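Local coordinates for protein lipoteichoic acid primase (Listeria monocytogenes, PDB 4UOP) that belongs to the sulfatase-like family of metal-dependent enzymes and, in its extracellular catalytic domain, holds a magnesium ion, at residues Val63-Leu72 / Tyr250-Leu261. Sequence-based numbering, arbitrary orientation.
Sequences VQLESFQRNL and YFEAVHYADKQL. With MG (magnesium ion), chain J.
Tyr250 OH donates a hydrogen bond to Ser67 O at 2.6 Å, meeting the carbonyl in its plane, on a lone pair, with a C=O...O angle of 145°. The tyrosine CG stands trans to the backbone N (chi1 176°), which directs the ring from the helix toward the turn, and Ser67 O lies at the ring edge. Tyr250 OH also accepts a hydrogen bond from water 1 at 2.7 Å; that water takes the N-H of Gln69 and donates to Leu72 O, tying the tyrosine to two backbone groups. The two methyls of Leu72 reach different rings: CD1 lies 3.6 Å from Tyr250 CE2, while CD2 reaches Phe251 CZ.

Further along the helix, the Phe68 ring is sandwiched. Val254 CG1 makes a CH-pi contact over one face, 4.0 Å from the centroid; Leu65 CB covers the opposite face, and Ala257 CB sits in plane at the edge, 3.8 Å from Phe68 CE1. The Leu261 side chain crosses that of Leu65 at about a right angle, its CD2 meeting both Leu65 methyls and its CD1 Val63 CG1 at 4.2 Å.

These contacts pack helix 246-271 against strand 59-65, which lies between parallel strands 214-219 and 277-283 in the sulfatase-type alpha/beta core, and against the type II turn Leu65-Phe68 at the strand's C-terminal end.

The turn carries Glu66, whose two carboxylate oxygens both bind the magnesium ion, OE2 at 2.2 Å; Thr108, Asp284 and His285 are the other protein ligands. In the second shell, Ser67 OG donates to the anti lone pair of Glu66 OE2, and Ser67 N is hydrogen-bonded to Asp284 OD1. Gln69 NE2 donates a nearly straight hydrogen bond to Asn71 OD1 (N-H...O angle 169°), while Gln69 OE1 accepts from the backbone N-H groups of Ile287 and Ile288.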
loop_
_atom_site.group_PDB
_atom_site.type_symbol
_atom_site.label_atom_id
_atom_site.label_comp_id
_atom_site.label_asym_id
_atom_site.label_seq_id
_atom_site.Cartn_x
_atom_site.Cartn_y
_atom_site.Cartn_z
ATOM N N VAL B 63 -8.386 16.788 18.506
ATOM C CA VAL B 63 -8.404 15.403 18.966
ATOM C C VAL B 63 -8.777 14.486 17.796
ATOM O O VAL B 63 -9.829 14.640 17.187
ATOM C CB VAL B 63 -9.376 15.160 20.125
ATOM C CG1 VAL B 63 -9.236 13.730 20.618
ATOM C CG2 VAL B 63 -9.139 16.143 21.258
ATOM N N GLN B 64 -7.875 13.561 17.497
ATOM C CA GLN B 64 -8.045 12.559 16.463
ATOM C C GLN B 64 -8.512 11.277 17.143
ATOM O O GLN B 64 -7.761 10.690 17.923
ATOM C CB GLN B 64 -6.736 12.309 15.740
ATOM C CG GLN B 64 -6.867 11.310 14.605
ATOM C CD GLN B 64 -5.607 11.140 13.790
ATOM O OE1 GLN B 64 -5.203 12.032 13.017
ATOM N NE2 GLN B 64 -4.984 9.982 13.925
ATOM N N LEU B 65 -9.736 10.882 16.843
ATOM C CA LEU B 65 -10.412 9.766 17.517
ATOM C C LEU B 65 -10.274 8.474 16.713
ATOM O O LEU B 65 -10.815 8.343 15.610
ATOM C CB LEU B 65 -11.880 10.121 17.714
ATOM C CG LEU B 65 -12.121 11.365 18.565
ATOM C CD1 LEU B 65 -13.530 11.879 18.323
ATOM C CD2 LEU B 65 -11.898 11.073 20.040
ATOM N N GLU B 66 -9.554 7.512 17.287
ATOM C CA GLU B 66 -9.224 6.275 16.604
ATOM C C GLU B 66 -10.460 5.474 16.165
ATOM O O GLU B 66 -11.309 5.113 16.998
ATOM C CB GLU B 66 -8.348 5.409 17.524
ATOM C CG GLU B 66 -8.001 4.056 16.924
ATOM C CD GLU B 66 -7.264 4.179 15.605
ATOM O OE1 GLU B 66 -6.137 4.717 15.600
ATOM O OE2 GLU B 66 -7.793 3.719 14.571
ATOM N N SER B 67 -10.557 5.210 14.862
ATOM C CA SER B 67 -11.551 4.287 14.292
ATOM C C SER B 67 -13.029 4.690 14.464
ATOM O O SER B 67 -13.915 3.859 14.250
ATOM C CB SER B 67 -11.318 2.855 14.831
ATOM O OG SER B 67 -10.104 2.325 14.312
ATOM N N PHE B 68 -13.294 5.963 14.779
ATOM C CA PHE B 68 -14.658 6.506 14.762
ATOM C C PHE B 68 -15.118 6.719 13.300
ATOM O O PHE B 68 -14.388 7.326 12.507
ATOM C CB PHE B 68 -14.733 7.849 15.494
ATOM C CG PHE B 68 -14.869 7.759 17.001
ATOM C CD1 PHE B 68 -13.965 7.041 17.764
ATOM C CD2 PHE B 68 -15.870 8.468 17.663
ATOM C CE1 PHE B 68 -14.080 6.997 19.150
ATOM C CE2 PHE B 68 -15.988 8.432 19.048
ATOM C CZ PHE B 68 -15.074 7.712 19.792
ATOM N N GLN B 69 -16.315 6.241 12.960
ATOM C CA GLN B 69 -16.905 6.476 11.635
ATOM C C GLN B 69 -18.325 6.980 11.800
ATOM O O GLN B 69 -19.061 6.543 12.688
ATOM C CB GLN B 69 -16.861 5.225 10.752
ATOM C CG GLN B 69 -17.577 4.007 11.317
ATOM C CD GLN B 69 -17.165 2.744 10.594
ATOM O OE1 GLN B 69 -16.080 2.223 10.833
ATOM N NE2 GLN B 69 -18.023 2.251 9.690
ATOM N N ARG B 70 -18.718 7.893 10.925
ATOM C CA ARG B 70 -19.974 8.609 11.090
ATOM C C ARG B 70 -21.200 7.707 11.133
ATOM O O ARG B 70 -22.130 7.993 11.891
ATOM C CB ARG B 70 -20.147 9.683 10.011
ATOM C CG ARG B 70 -21.297 10.644 10.272
ATOM C CD ARG B 70 -21.230 11.235 11.664
ATOM N NE ARG B 70 -22.130 12.366 11.880
ATOM C CZ ARG B 70 -22.544 12.793 13.078
ATOM N NH1 ARG B 70 -22.199 12.146 14.199
ATOM N NH2 ARG B 70 -23.328 13.867 13.161
ATOM N N ASN B 71 -21.220 6.635 10.339
ATOM C CA ASN B 71 -22.394 5.743 10.319
ATOM C C ASN B 71 -22.485 4.809 11.532
ATOM O O ASN B 71 -23.452 4.042 11.673
ATOM C CB ASN B 71 -22.525 4.989 8.991
ATOM C CG ASN B 71 -21.400 4.011 8.719
ATOM O OD1 ASN B 71 -20.621 3.641 9.593
ATOM N ND2 ASN B 71 -21.331 3.561 7.480
ATOM N N LEU B 72 -21.500 4.883 12.419
ATOM C CA LEU B 72 -21.602 4.224 13.730
ATOM C C LEU B 72 -21.429 5.217 14.879
ATOM O O LEU B 72 -20.822 4.909 15.894
ATOM C CB LEU B 72 -20.587 3.081 13.818
ATOM C CG LEU B 72 -20.787 1.959 12.791
ATOM C CD1 LEU B 72 -19.619 0.991 12.830
ATOM C CD2 LEU B 72 -22.093 1.206 13.032
ATOM N N TYR B 250 -16.536 -3.158 19.422
ATOM C CA TYR B 250 -16.342 -1.836 18.825
ATOM C C TYR B 250 -17.213 -0.820 19.530
ATOM O O TYR B 250 -16.729 0.216 19.951
ATOM C CB TYR B 250 -16.672 -1.868 17.341
ATOM C CG TYR B 250 -16.584 -0.525 16.668
ATOM C CD1 TYR B 250 -15.348 0.013 16.303
ATOM C CD2 TYR B 250 -17.720 0.203 16.400
ATOM C CE1 TYR B 250 -15.258 1.242 15.678
ATOM C CE2 TYR B 250 -17.643 1.434 15.776
ATOM C CZ TYR B 250 -16.411 1.939 15.408
ATOM O OH TYR B 250 -16.354 3.167 14.796
ATOM N N PHE B 251 -18.486 -1.148 19.727
ATOM C CA PHE B 251 -19.397 -0.238 20.422
ATOM C C PHE B 251 -18.994 0.057 21.877
ATOM O O PHE B 251 -19.125 1.195 22.334
ATOM C CB PHE B 251 -20.837 -0.760 20.389
ATOM C CG PHE B 251 -21.555 -0.569 19.074
ATOM C CD1 PHE B 251 -21.393 0.575 18.296
ATOM C CD2 PHE B 251 -22.443 -1.539 18.635
ATOM C CE1 PHE B 251 -22.085 0.724 17.113
ATOM C CE2 PHE B 251 -23.126 -1.397 17.445
ATOM C CZ PHE B 251 -22.947 -0.266 16.678
ATOM N N GLU B 252 -18.517 -0.945 22.619
ATOM C CA GLU B 252 -18.023 -0.703 23.981
ATOM C C GLU B 252 -16.814 0.247 23.961
ATOM O O GLU B 252 -16.690 1.127 24.807
ATOM C CB GLU B 252 -17.578 -1.987 24.676
ATOM C CG GLU B 252 -18.654 -3.042 24.818
ATOM C CD GLU B 252 -19.666 -2.761 25.917
ATOM O OE1 GLU B 252 -19.592 -1.717 26.619
ATOM O OE2 GLU B 252 -20.546 -3.635 26.081
ATOM N N ALA B 253 -15.925 0.044 23.000
ATOM C CA ALA B 253 -14.684 0.824 22.927
ATOM C C ALA B 253 -14.956 2.255 22.501
ATOM O O ALA B 253 -14.392 3.189 23.078
ATOM C CB ALA B 253 -13.698 0.185 21.978
ATOM N N VAL B 254 -15.816 2.426 21.511
ATOM C CA VAL B 254 -16.198 3.772 21.066
ATOM C C VAL B 254 -16.927 4.515 22.193
ATOM O O VAL B 254 -16.688 5.695 22.415
ATOM C CB VAL B 254 -17.046 3.702 19.789
ATOM C CG1 VAL B 254 -17.754 5.018 19.523
ATOM C CG2 VAL B 254 -16.159 3.299 18.614
ATOM N N HIS B 255 -17.783 3.805 22.936
ATOM C CA HIS B 255 -18.491 4.406 24.039
ATOM C C HIS B 255 -17.519 4.850 25.127
ATOM O O HIS B 255 -17.666 5.923 25.679
ATOM C CB HIS B 255 -19.530 3.442 24.618
ATOM C CG HIS B 255 -20.286 4.010 25.773
ATOM N ND1 HIS B 255 -21.289 4.940 25.617
ATOM C CD2 HIS B 255 -20.164 3.805 27.105
ATOM C CE1 HIS B 255 -21.774 5.257 26.806
ATOM N NE2 HIS B 255 -21.103 4.588 27.723
ATOM N N TYR B 256 -16.538 4.008 25.443
ATOM C CA TYR B 256 -15.510 4.369 26.398
ATOM C C TYR B 256 -14.741 5.618 25.921
ATOM O O TYR B 256 -14.549 6.576 26.674
ATOM C CB TYR B 256 -14.548 3.206 26.628
ATOM C CG TYR B 256 -13.347 3.621 27.419
ATOM C CD1 TYR B 256 -13.405 3.725 28.814
ATOM C CD2 TYR B 256 -12.150 3.989 26.777
ATOM C CE1 TYR B 256 -12.302 4.151 29.534
ATOM C CE2 TYR B 256 -11.053 4.407 27.493
ATOM C CZ TYR B 256 -11.132 4.486 28.872
ATOM O OH TYR B 256 -10.030 4.931 29.573
ATOM N N ALA B 257 -14.305 5.590 24.675
ATOM C CA ALA B 257 -13.534 6.698 24.120
ATOM C C ALA B 257 -14.348 8.005 24.137
ATOM O O ALA B 257 -13.828 9.060 24.497
ATOM C CB ALA B 257 -13.069 6.356 22.716
ATOM N N ASP B 258 -15.616 7.924 23.763
ATOM C CA ASP B 258 -16.522 9.072 23.787
ATOM C C ASP B 258 -16.750 9.584 25.221
ATOM O O ASP B 258 -16.777 10.796 25.470
ATOM C CB ASP B 258 -17.834 8.716 23.096
ATOM C CG ASP B 258 -18.887 9.799 23.209
ATOM O OD1 ASP B 258 -19.575 9.896 24.267
ATOM O OD2 ASP B 258 -19.058 10.550 22.211
ATOM N N LYS B 259 -16.893 8.663 26.174
ATOM C CA LYS B 259 -17.009 9.060 27.581
ATOM C C LYS B 259 -15.793 9.861 28.061
ATOM O O LYS B 259 -15.940 10.901 28.703
ATOM C CB LYS B 259 -17.182 7.830 28.462
ATOM C CG LYS B 259 -17.339 8.141 29.941
ATOM C CD LYS B 259 -17.769 6.878 30.666
ATOM C CE LYS B 259 -17.916 7.082 32.164
ATOM N NZ LYS B 259 -16.701 6.587 32.854
ATOM N N GLN B 260 -14.597 9.364 27.771
ATOM C CA GLN B 260 -13.370 10.000 28.229
ATOM C C GLN B 260 -13.180 11.337 27.529
ATOM O O GLN B 260 -12.733 12.294 28.149
ATOM C CB GLN B 260 -12.155 9.091 28.031
ATOM C CG GLN B 260 -12.193 7.827 28.904
ATOM C CD GLN B 260 -12.425 8.125 30.378
ATOM O OE1 GLN B 260 -11.917 9.112 30.913
ATOM N NE2 GLN B 260 -13.174 7.256 31.047
ATOM N N LEU B 261 -13.569 11.410 26.267
ATOM C CA LEU B 261 -13.571 12.699 25.550
ATOM C C LEU B 261 -14.477 13.722 26.237
ATOM O O LEU B 261 -14.091 14.873 26.434
ATOM C CB LEU B 261 -14.001 12.507 24.105
ATOM C CG LEU B 261 -13.980 13.782 23.249
ATOM C CD1 LEU B 261 -12.557 14.304 23.079
ATOM C CD2 LEU B 261 -14.633 13.514 21.904
HETATM MG MG MG J . -6.287 4.519 13.252
HETATM O O HOH W 1 -17.833 5.308 15.394
HETATM O O HOH W 2 -5.542 2.448 12.995
#